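Local coordinates for protein probable zinc protease (Pseudomonas aeruginosa, PDB 4NNZ) that serves as one subunit of a heterodimeric zinc protease of the M16 family and probably takes part in metal-dependent peptide hydrolysis, at residues G196-A200 with D201-T205; N266-R269 with L270-A273; N342-A346 with A347-R351. All coordinates share one frame; numbering follows the deposited sequence.

In the fold
All three contacts are local, each within one unbroken run of chain, so none closes a long loop and none nests with or crosses another. Interaction 1 comes first, where strand 190-196 of the six-stranded sheet passes through a short loop into helix 200-211. Interaction 2 lies within helix 262-276, in the half of the chain that carries the five-stranded sheet. Interaction 3 follows in the loop joining helix 325-341 to helix 346-364. The centres of interactions 1 and 2 are about 37 Å apart, whereas those of interactions 2 and 3 are about 12 Å apart and their side chains touch: L270 CD1 packs on I349 CG2 at 4.2 Å.

Interaction 1. Residues G196-A200 with D201-T205; sequences GDVTA and DEVKT
T199 and E202 meet where the chain leaves strand 190-196 and turns into helix 200-211. The side chain of E202 passes close to T199 along its length. Its CB lies 3.1 Å from T199 O. E202 CG stands 3.8 Å and E202 CD 3.6 Å from T199 OG1, because the extended chain, with CG anti to the backbone N (chi1 -159°), runs alongside the threonine. At the tip OE2 takes a weak, long hydrogen bond from T199 OG1, 3.3 Å away, and OE2 also forms a long, weak ion pair with R97. T199 is the N-cap of the helix: OG1 accepts from E202 N at 3.3 Å, giving this first-turn amide a better-angled acceptor than T199 O, to which it makes a weak bond. Threonine suits the place since its hydroxyl is short enough to swing back over that turn. One residue earlier, V198 reaches V203 across the cap, CG2 to CG2 at 3.8 Å, and the two side chains meet at about a right angle. Joining the residue before the N-cap to the fourth residue of the helix in this way makes a hydrophobic staple, and branched apolar valines fit it because both are buried, V203 also resting on V20 of strand 17-22. Regular helical bonding starts with V203 N to T199 O, 3.0 Å, followed by K204 N to A200 O. Further along, K204 makes a cation-pi contact with F10.

Interaction 2. Residues N266-R269 with L270-A273; sequences NALR and LIGA
L268 and I271 touch on the apolar flank of helix 262-276, and the backbone beneath them is ordinary alpha-helix. Four successive i to i+4 hydrogen bonds join the halves: L270 N to N266 O (3.2 Å), I271 N to A267 O (3.0 Å), G272 N to L268 O (3.2 Å) and a weaker one from A273 N to R269 O.

Apolar packing is light between the side chains themselves: L268 CD2 approaches I271 CD1 at 4.1 Å, the two chains meeting at a slant. Separately, side-chain carbons lie over backbone carbonyls of the preceding turn, I271 CG1 3.3 Å from A267 O and L270 CD2 3.5 Å from N266 O. Leucine and isoleucine also reach outward, L270 to L394 and R353, I271 to F410.

The polar side chains pair one turn apart. R269 bends at chi3 (42°), which brings NH1 back to a hydrogen bond with N266 OD1 at 3.3 Å (158° at the hydrogen); the oxygen lies near the guanidinium plane, but the donor stands above the amide plane. NH1 also forms a salt bridge with D390, so arginine links the buried asparagine to a carboxylate.

Around this turn, helix 386-396 receives N266 and L270, helix 346-364 receives L270 and A273, and L268 and R269 rest on Y301 of strand 294-301.

Interaction 3. Residues N342-A346 with A347-R351; sequences NPPSA and AEIER
S345 and E348 meet in an N-cap at the start of helix 346-364, at the end of the short proline-containing loop that follows helix 325-341. A hydrophobic staple accompanies the cap: P344, directly before the N-cap residue, packs CG against I349 CD1 at 4.0 Å. Both side chains are buried and lie on I402 of helix 399-409, so the loop and the first turn share one apolar cover. Proline suits the approach, since its ring is apolar and its phi is already fixed at a value the extended chain needs. At the cap, a chi1 of 79° folds S345 OG back over the helix start, where it accepts from E348 N at 3.0 Å with an N-H...O angle of 161°. A346 O takes a later amide, E350 N, at 2.9 Å. E348 sends its extended chain back beside the proline, OE1 lying 3.4 Å from P344 CB, while OE2 makes a salt bridge to R282. The second bond to the capping serine is made through its carbonyl: I349 N reaches S345 O at 2.8 Å, in the carbonyl plane.

Interaction 1. Residues G196-A200 with D201-T205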
ATOM      1  N   GLY A 196      18.081 -31.508  16.568  1.00 50.01           N
ATOM      2  CA  GLY A 196      18.183 -32.923  16.364  1.00 53.50           C
ATOM      3  C   GLY A 196      19.416 -33.545  16.954  1.00 53.57           C
ATOM      4  O   GLY A 196      20.038 -33.016  17.825  1.00 49.82           O
ATOM      5  N   ASP A 197      19.782 -34.671  16.395  1.00 52.89           N
ATOM      6  CA  ASP A 197      20.829 -35.511  16.893  1.00 60.24           C
ATOM      7  C   ASP A 197      22.161 -34.973  16.430  1.00 60.29           C
ATOM      8  O   ASP A 197      22.812 -35.541  15.586  1.00 60.89           O
ATOM      9  CB  ASP A 197      20.589 -36.897  16.309  1.00 65.00           C
ATOM     10  CG  ASP A 197      21.460 -37.949  16.895  1.00 67.45           C
ATOM     11  OD1 ASP A 197      21.708 -37.931  18.099  1.00 70.83           O
ATOM     12  OD2 ASP A 197      21.876 -38.829  16.145  1.00 65.39           O
ATOM     13  N   VAL A 198      22.564 -33.851  16.991  1.00 63.32           N
ATOM     14  CA  VAL A 198      23.853 -33.287  16.672  1.00 69.76           C
ATOM     15  C   VAL A 198      24.409 -32.593  17.869  1.00 71.95           C
ATOM     16  O   VAL A 198      23.714 -32.360  18.824  1.00 66.37           O
ATOM     17  CB  VAL A 198      23.811 -32.227  15.577  1.00 69.72           C
ATOM     18  CG1 VAL A 198      23.552 -32.839  14.231  1.00 70.05           C
ATOM     19  CG2 VAL A 198      22.801 -31.170  15.919  1.00 74.63           C
ATOM     20  N   THR A 199      25.670 -32.220  17.762  1.00 71.75           N
ATOM     21  CA  THR A 199      26.361 -31.480  18.783  1.00 68.94           C
ATOM     22  C   THR A 199      26.614 -30.086  18.315  1.00 59.94           C
ATOM     23  O   THR A 199      26.947 -29.856  17.192  1.00 62.22           O
ATOM     24  CB  THR A 199      27.681 -32.136  19.137  1.00 67.88           C
ATOM     25  OG1 THR A 199      28.507 -32.200  17.983  1.00 64.90           O
ATOM     26  CG2 THR A 199      27.426 -33.509  19.591  1.00 72.22           C
ATOM     27  N   ALA A 200      26.461 -29.148  19.214  1.00 61.41           N
ATOM     28  CA  ALA A 200      26.503 -27.757  18.874  1.00 61.42           C
ATOM     29  C   ALA A 200      27.825 -27.384  18.295  1.00 61.36           C
ATOM     30  O   ALA A 200      27.913 -26.493  17.489  1.00 66.26           O
ATOM     31  CB  ALA A 200      26.199 -26.920  20.086  1.00 67.40           C
ATOM     32  N   ASP A 201      28.871 -28.017  18.767  1.00 61.82           N
ATOM     33  CA  ASP A 201      30.177 -27.818  18.199  1.00 62.36           C
ATOM     34  C   ASP A 201      30.319 -28.357  16.811  1.00 59.03           C
ATOM     35  O   ASP A 201      31.001 -27.805  15.985  1.00 56.45           O
ATOM     36  CB  ASP A 201      31.236 -28.331  19.128  1.00 66.77           C
ATOM     37  CG  ASP A 201      31.595 -27.324  20.149  1.00 67.99           C
ATOM     38  OD1 ASP A 201      31.929 -26.197  19.770  1.00 70.75           O
ATOM     39  OD2 ASP A 201      31.506 -27.635  21.333  1.00 74.96           O
ATOM     40  N   GLU A 202      29.681 -29.467  16.579  1.00 61.53           N
ATOM     41  CA  GLU A 202      29.716 -30.030  15.287  1.00 69.55           C
ATOM     42  C   GLU A 202      29.077 -29.070  14.324  1.00 66.54           C
ATOM     43  O   GLU A 202      29.614 -28.814  13.289  1.00 61.76           O
ATOM     44  CB  GLU A 202      28.897 -31.298  15.335  0.50 82.29           C
ATOM     45  CG  GLU A 202      29.175 -32.312  14.259  0.50 91.66           C
ATOM     46  CD  GLU A 202      28.795 -33.694  14.711  0.50100.93           C
ATOM     47  OE1 GLU A 202      29.624 -34.623  14.586  0.50110.28           O
ATOM     48  OE2 GLU A 202      27.677 -33.833  15.221  0.50101.33           O
ATOM     49  N   VAL A 203      27.914 -28.545  14.664  1.00 60.61           N
ATOM     50  CA  VAL A 203      27.222 -27.617  13.787  1.00 60.00           C
ATOM     51  C   VAL A 203      28.016 -26.337  13.577  1.00 57.95           C
ATOM     52  O   VAL A 203      28.106 -25.818  12.489  1.00 55.72           O
ATOM     53  CB  VAL A 203      25.836 -27.269  14.338  1.00 61.91           C
ATOM     54  CG1 VAL A 203      25.163 -26.234  13.477  1.00 62.15           C
ATOM     55  CG2 VAL A 203      24.976 -28.492  14.444  1.00 54.48           C
ATOM     56  N   LYS A 204      28.632 -25.858  14.635  1.00 58.06           N
ATOM     57  CA  LYS A 204      29.348 -24.624  14.568  1.00 60.25           C
ATOM     58  C   LYS A 204      30.428 -24.747  13.544  1.00 59.00           C
ATOM     59  O   LYS A 204      30.671 -23.847  12.784  1.00 57.97           O
ATOM     60  CB  LYS A 204      29.976 -24.344  15.907  1.00 66.96           C
ATOM     61  CG  LYS A 204      30.903 -23.158  15.906  1.00 76.41           C
ATOM     62  CD  LYS A 204      31.168 -22.676  17.326  1.00 84.18           C
ATOM     63  CE  LYS A 204      31.355 -21.169  17.408  1.00 83.90           C
ATOM     64  NZ  LYS A 204      30.856 -20.587  18.675  1.00 79.52           N
ATOM     65  N   THR A 205      31.075 -25.883  13.520  1.00 59.98           N
ATOM     66  CA  THR A 205      32.148 -26.097  12.600  1.00 56.83           C
ATOM     67  C   THR A 205      31.731 -26.072  11.157  1.00 53.87           C
ATOM     68  O   THR A 205      32.416 -25.539  10.334  1.00 51.03           O
ATOM     69  CB  THR A 205      32.826 -27.422  12.922  1.00 56.54           C
ATOM     70  OG1 THR A 205      33.344 -27.352  14.240  1.00 52.74           O
ATOM     71  CG2 THR A 205      33.931 -27.695  11.976  1.00 57.36           C
TER

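Interaction 2. Residues N266-R269 with L270-A273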
ATOM      1  N   ASN A 266      -1.088 -10.761  24.920  1.00 42.59           N
ATOM      2  CA  ASN A 266      -1.369 -12.057  25.433  1.00 44.43           C
ATOM      3  C   ASN A 266      -2.810 -12.174  25.836  1.00 42.81           C
ATOM      4  O   ASN A 266      -3.387 -13.225  25.775  1.00 40.01           O
ATOM      5  CB  ASN A 266      -0.401 -12.421  26.528  1.00 46.25           C
ATOM      6  CG  ASN A 266       0.979 -12.644  26.006  1.00 47.06           C
ATOM      7  OD1 ASN A 266       1.167 -12.894  24.847  1.00 45.40           O
ATOM      8  ND2 ASN A 266       1.940 -12.542  26.855  1.00 50.22           N
ATOM      9  N   ALA A 267      -3.369 -11.058  26.250  1.00 39.27           N
ATOM     10  CA  ALA A 267      -4.770 -10.950  26.528  1.00 40.97           C
ATOM     11  C   ALA A 267      -5.602 -11.141  25.281  1.00 40.78           C
ATOM     12  O   ALA A 267      -6.640 -11.718  25.320  1.00 43.98           O
ATOM     13  CB  ALA A 267      -5.067  -9.632  27.168  1.00 40.64           C
ATOM     14  N   LEU A 268      -5.136 -10.631  24.177  1.00 41.45           N
ATOM     15  CA  LEU A 268      -5.780 -10.876  22.914  1.00 44.54           C
ATOM     16  C   LEU A 268      -5.761 -12.325  22.448  1.00 42.00           C
ATOM     17  O   LEU A 268      -6.701 -12.796  21.876  1.00 42.88           O
ATOM     18  CB  LEU A 268      -5.232  -9.935  21.857  1.00 43.24           C
ATOM     19  CG  LEU A 268      -5.727  -8.527  22.000  1.00 41.53           C
ATOM     20  CD1 LEU A 268      -4.986  -7.623  21.068  1.00 44.32           C
ATOM     21  CD2 LEU A 268      -7.206  -8.439  21.751  1.00 40.89           C
ATOM     22  N   ARG A 269      -4.670 -13.017  22.678  1.00 39.59           N
ATOM     23  CA  ARG A 269      -4.575 -14.404  22.324  1.00 39.99           C
ATOM     24  C   ARG A 269      -5.568 -15.211  23.102  1.00 41.04           C
ATOM     25  O   ARG A 269      -6.239 -16.047  22.568  1.00 42.33           O
ATOM     26  CB  ARG A 269      -3.173 -14.890  22.601  1.00 40.52           C
ATOM     27  CG  ARG A 269      -2.145 -13.904  22.135  1.00 41.95           C
ATOM     28  CD  ARG A 269      -0.744 -14.332  22.444  1.00 44.32           C
ATOM     29  NE  ARG A 269      -0.515 -15.734  22.199  1.00 44.22           N
ATOM     30  CZ  ARG A 269       0.534 -16.395  22.639  1.00 46.29           C
ATOM     31  NH1 ARG A 269       1.437 -15.788  23.341  1.00 50.47           N
ATOM     32  NH2 ARG A 269       0.680 -17.658  22.373  1.00 48.02           N
ATOM     33  N   LEU A 270      -5.661 -14.914  24.376  1.00 41.70           N
ATOM     34  CA  LEU A 270      -6.589 -15.531  25.264  1.00 40.30           C
ATOM     35  C   LEU A 270      -8.016 -15.242  24.847  1.00 42.62           C
ATOM     36  O   LEU A 270      -8.859 -16.084  24.959  1.00 45.36           O
ATOM     37  CB  LEU A 270      -6.333 -15.053  26.690  1.00 46.48           C
ATOM     38  CG  LEU A 270      -5.712 -15.948  27.754  1.00 47.47           C
ATOM     39  CD1 LEU A 270      -6.358 -17.298  27.793  1.00 49.75           C
ATOM     40  CD2 LEU A 270      -4.233 -16.125  27.546  1.00 50.55           C
ATOM     41  N   ILE A 271      -8.295 -14.052  24.360  1.00 40.34           N
ATOM     42  CA  ILE A 271      -9.635 -13.727  23.919  1.00 40.73           C
ATOM     43  C   ILE A 271     -10.057 -14.580  22.748  1.00 40.77           C
ATOM     44  O   ILE A 271     -11.192 -14.977  22.668  1.00 42.90           O
ATOM     45  CB  ILE A 271      -9.810 -12.223  23.629  1.00 40.62           C
ATOM     46  CG1 ILE A 271      -9.935 -11.450  24.911  1.00 41.71           C
ATOM     47  CG2 ILE A 271     -11.066 -11.921  22.854  1.00 39.10           C
ATOM     48  CD1 ILE A 271      -9.574 -10.008  24.760  1.00 40.36           C
ATOM     49  N   GLY A 272      -9.145 -14.854  21.842  1.00 38.42           N
ATOM     50  CA  GLY A 272      -9.478 -15.698  20.738  1.00 39.22           C
ATOM     51  C   GLY A 272      -9.867 -17.071  21.175  1.00 39.11           C
ATOM     52  O   GLY A 272     -10.769 -17.642  20.669  1.00 36.35           O
ATOM     53  N   ALA A 273      -9.140 -17.592  22.129  1.00 40.07           N
ATOM     54  CA  ALA A 273      -9.399 -18.889  22.674  1.00 44.35           C
ATOM     55  C   ALA A 273     -10.734 -18.960  23.371  1.00 42.72           C
ATOM     56  O   ALA A 273     -11.415 -19.938  23.298  1.00 47.11           O
ATOM     57  CB  ALA A 273      -8.271 -19.301  23.579  1.00 44.30           C
TER

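Interaction 3. Residues N342-A346 with A347-R351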
ATOM      1  N   ASN A 342     -18.393  -7.553  31.009  1.00 77.22           N
ATOM      2  CA  ASN A 342     -18.168  -8.522  32.061  1.00 79.44           C
ATOM      3  C   ASN A 342     -16.885  -9.286  31.947  1.00 85.63           C
ATOM      4  O   ASN A 342     -16.736 -10.146  31.085  1.00 82.65           O
ATOM      5  CB  ASN A 342     -19.298  -9.521  32.069  1.00 78.03           C
ATOM      6  CG  ASN A 342     -20.621  -8.867  31.869  1.00 82.51           C
ATOM      7  OD1 ASN A 342     -20.795  -7.747  32.284  1.00 82.85           O
ATOM      8  ND2 ASN A 342     -21.538  -9.534  31.205  1.00 79.48           N
ATOM      9  N   PRO A 343     -15.979  -9.052  32.868  1.00 87.31           N
ATOM     10  CA  PRO A 343     -14.736  -9.790  32.863  1.00 84.35           C
ATOM     11  C   PRO A 343     -15.058 -11.249  33.015  1.00 80.55           C
ATOM     12  O   PRO A 343     -15.897 -11.579  33.819  1.00 78.37           O
ATOM     13  CB  PRO A 343     -14.075  -9.296  34.126  1.00 85.60           C
ATOM     14  CG  PRO A 343     -14.477  -7.880  34.181  1.00 86.70           C
ATOM     15  CD  PRO A 343     -15.874  -7.826  33.662  1.00 86.45           C
ATOM     16  N   PRO A 344     -14.448 -12.105  32.225  1.00 74.02           N
ATOM     17  CA  PRO A 344     -14.669 -13.538  32.315  1.00 71.96           C
ATOM     18  C   PRO A 344     -14.063 -14.141  33.560  1.00 71.95           C
ATOM     19  O   PRO A 344     -13.055 -13.663  34.024  1.00 70.32           O
ATOM     20  CB  PRO A 344     -13.925 -14.056  31.106  1.00 75.32           C
ATOM     21  CG  PRO A 344     -12.817 -13.108  30.945  1.00 74.28           C
ATOM     22  CD  PRO A 344     -13.346 -11.776  31.320  1.00 76.88           C
ATOM     23  N   SER A 345     -14.674 -15.185  34.085  1.00 65.38           N
ATOM     24  CA  SER A 345     -14.148 -15.842  35.267  1.00 65.63           C
ATOM     25  C   SER A 345     -12.911 -16.652  35.015  1.00 74.02           C
ATOM     26  O   SER A 345     -12.737 -17.240  33.963  1.00 68.99           O
ATOM     27  CB  SER A 345     -15.183 -16.740  35.890  1.00 61.58           C
ATOM     28  OG  SER A 345     -15.279 -17.943  35.195  1.00 56.76           O
ATOM     29  N   ALA A 346     -12.076 -16.702  36.035  1.00 72.15           N
ATOM     30  CA  ALA A 346     -10.852 -17.432  35.963  1.00 69.70           C
ATOM     31  C   ALA A 346     -11.196 -18.876  35.763  1.00 69.68           C
ATOM     32  O   ALA A 346     -10.388 -19.625  35.276  1.00 81.89           O
ATOM     33  CB  ALA A 346     -10.044 -17.235  37.209  1.00 68.07           C
ATOM     34  N   ALA A 347     -12.388 -19.263  36.145  1.00 65.23           N
ATOM     35  CA  ALA A 347     -12.806 -20.594  35.853  1.00 65.58           C
ATOM     36  C   ALA A 347     -12.875 -20.753  34.377  1.00 70.15           C
ATOM     37  O   ALA A 347     -12.466 -21.757  33.868  1.00 77.48           O
ATOM     38  CB  ALA A 347     -14.146 -20.875  36.472  1.00 68.16           C
ATOM     39  N   GLU A 348     -13.449 -19.789  33.682  1.00 70.75           N
ATOM     40  CA  GLU A 348     -13.428 -19.828  32.231  1.00 69.50           C
ATOM     41  C   GLU A 348     -12.055 -19.669  31.634  1.00 58.47           C
ATOM     42  O   GLU A 348     -11.724 -20.343  30.708  1.00 60.70           O
ATOM     43  CB  GLU A 348     -14.358 -18.788  31.634  1.00 71.51           C
ATOM     44  CG  GLU A 348     -14.700 -19.015  30.178  1.00 74.36           C
ATOM     45  CD  GLU A 348     -15.688 -18.001  29.638  1.00 78.38           C
ATOM     46  OE1 GLU A 348     -15.588 -16.839  30.023  1.00 78.33           O
ATOM     47  OE2 GLU A 348     -16.569 -18.357  28.840  1.00 68.54           O
ATOM     48  N   ILE A 349     -11.280 -18.729  32.134  1.00 53.49           N
ATOM     49  CA  ILE A 349      -9.988 -18.447  31.556  1.00 59.85           C
ATOM     50  C   ILE A 349      -9.039 -19.597  31.681  1.00 66.67           C
ATOM     51  O   ILE A 349      -8.269 -19.850  30.788  1.00 69.35           O
ATOM     52  CB  ILE A 349      -9.332 -17.232  32.211  1.00 60.82           C
ATOM     53  CG1 ILE A 349     -10.158 -16.007  31.940  1.00 62.10           C
ATOM     54  CG2 ILE A 349      -7.940 -16.975  31.661  1.00 64.76           C
ATOM     55  CD1 ILE A 349      -9.530 -14.737  32.435  1.00 65.76           C
ATOM     56  N   GLU A 350      -9.027 -20.220  32.834  1.00 67.27           N
ATOM     57  CA  GLU A 350      -8.118 -21.299  33.051  1.00 66.60           C
ATOM     58  C   GLU A 350      -8.380 -22.476  32.169  1.00 65.50           C
ATOM     59  O   GLU A 350      -7.457 -23.070  31.683  1.00 69.35           O
ATOM     60  CB  GLU A 350      -8.123 -21.721  34.493  1.00 73.01           C
ATOM     61  CG  GLU A 350      -6.954 -21.162  35.248  1.00 83.22           C
ATOM     62  CD  GLU A 350      -5.652 -21.794  34.841  1.00 86.81           C
ATOM     63  OE1 GLU A 350      -5.622 -23.019  34.666  1.00 82.81           O
ATOM     64  OE2 GLU A 350      -4.658 -21.065  34.711  1.00 82.02           O
ATOM     65  N   ARG A 351      -9.636 -22.822  31.971  1.00 60.78           N
ATOM     66  CA  ARG A 351      -9.952 -23.950  31.129  1.00 61.24           C
ATOM     67  C   ARG A 351      -9.453 -23.638  29.765  1.00 61.11           C
ATOM     68  O   ARG A 351      -8.915 -24.475  29.087  1.00 56.43           O
ATOM     69  CB  ARG A 351     -11.457 -24.153  31.079  1.00 68.19           C
ATOM     70  CG  ARG A 351     -11.965 -24.980  29.924  1.00 75.13           C
ATOM     71  CD  ARG A 351     -13.465 -24.869  29.781  1.00 85.74           C
ATOM     72  NE  ARG A 351     -13.849 -23.688  29.024  1.00 96.23           N
ATOM     73  CZ  ARG A 351     -14.334 -23.704  27.791  1.00 97.36           C
ATOM     74  NH1 ARG A 351     -13.680 -24.310  26.815  1.00 94.03           N
ATOM     75  NH2 ARG A 351     -15.481 -23.111  27.540  1.00 95.16           N
TER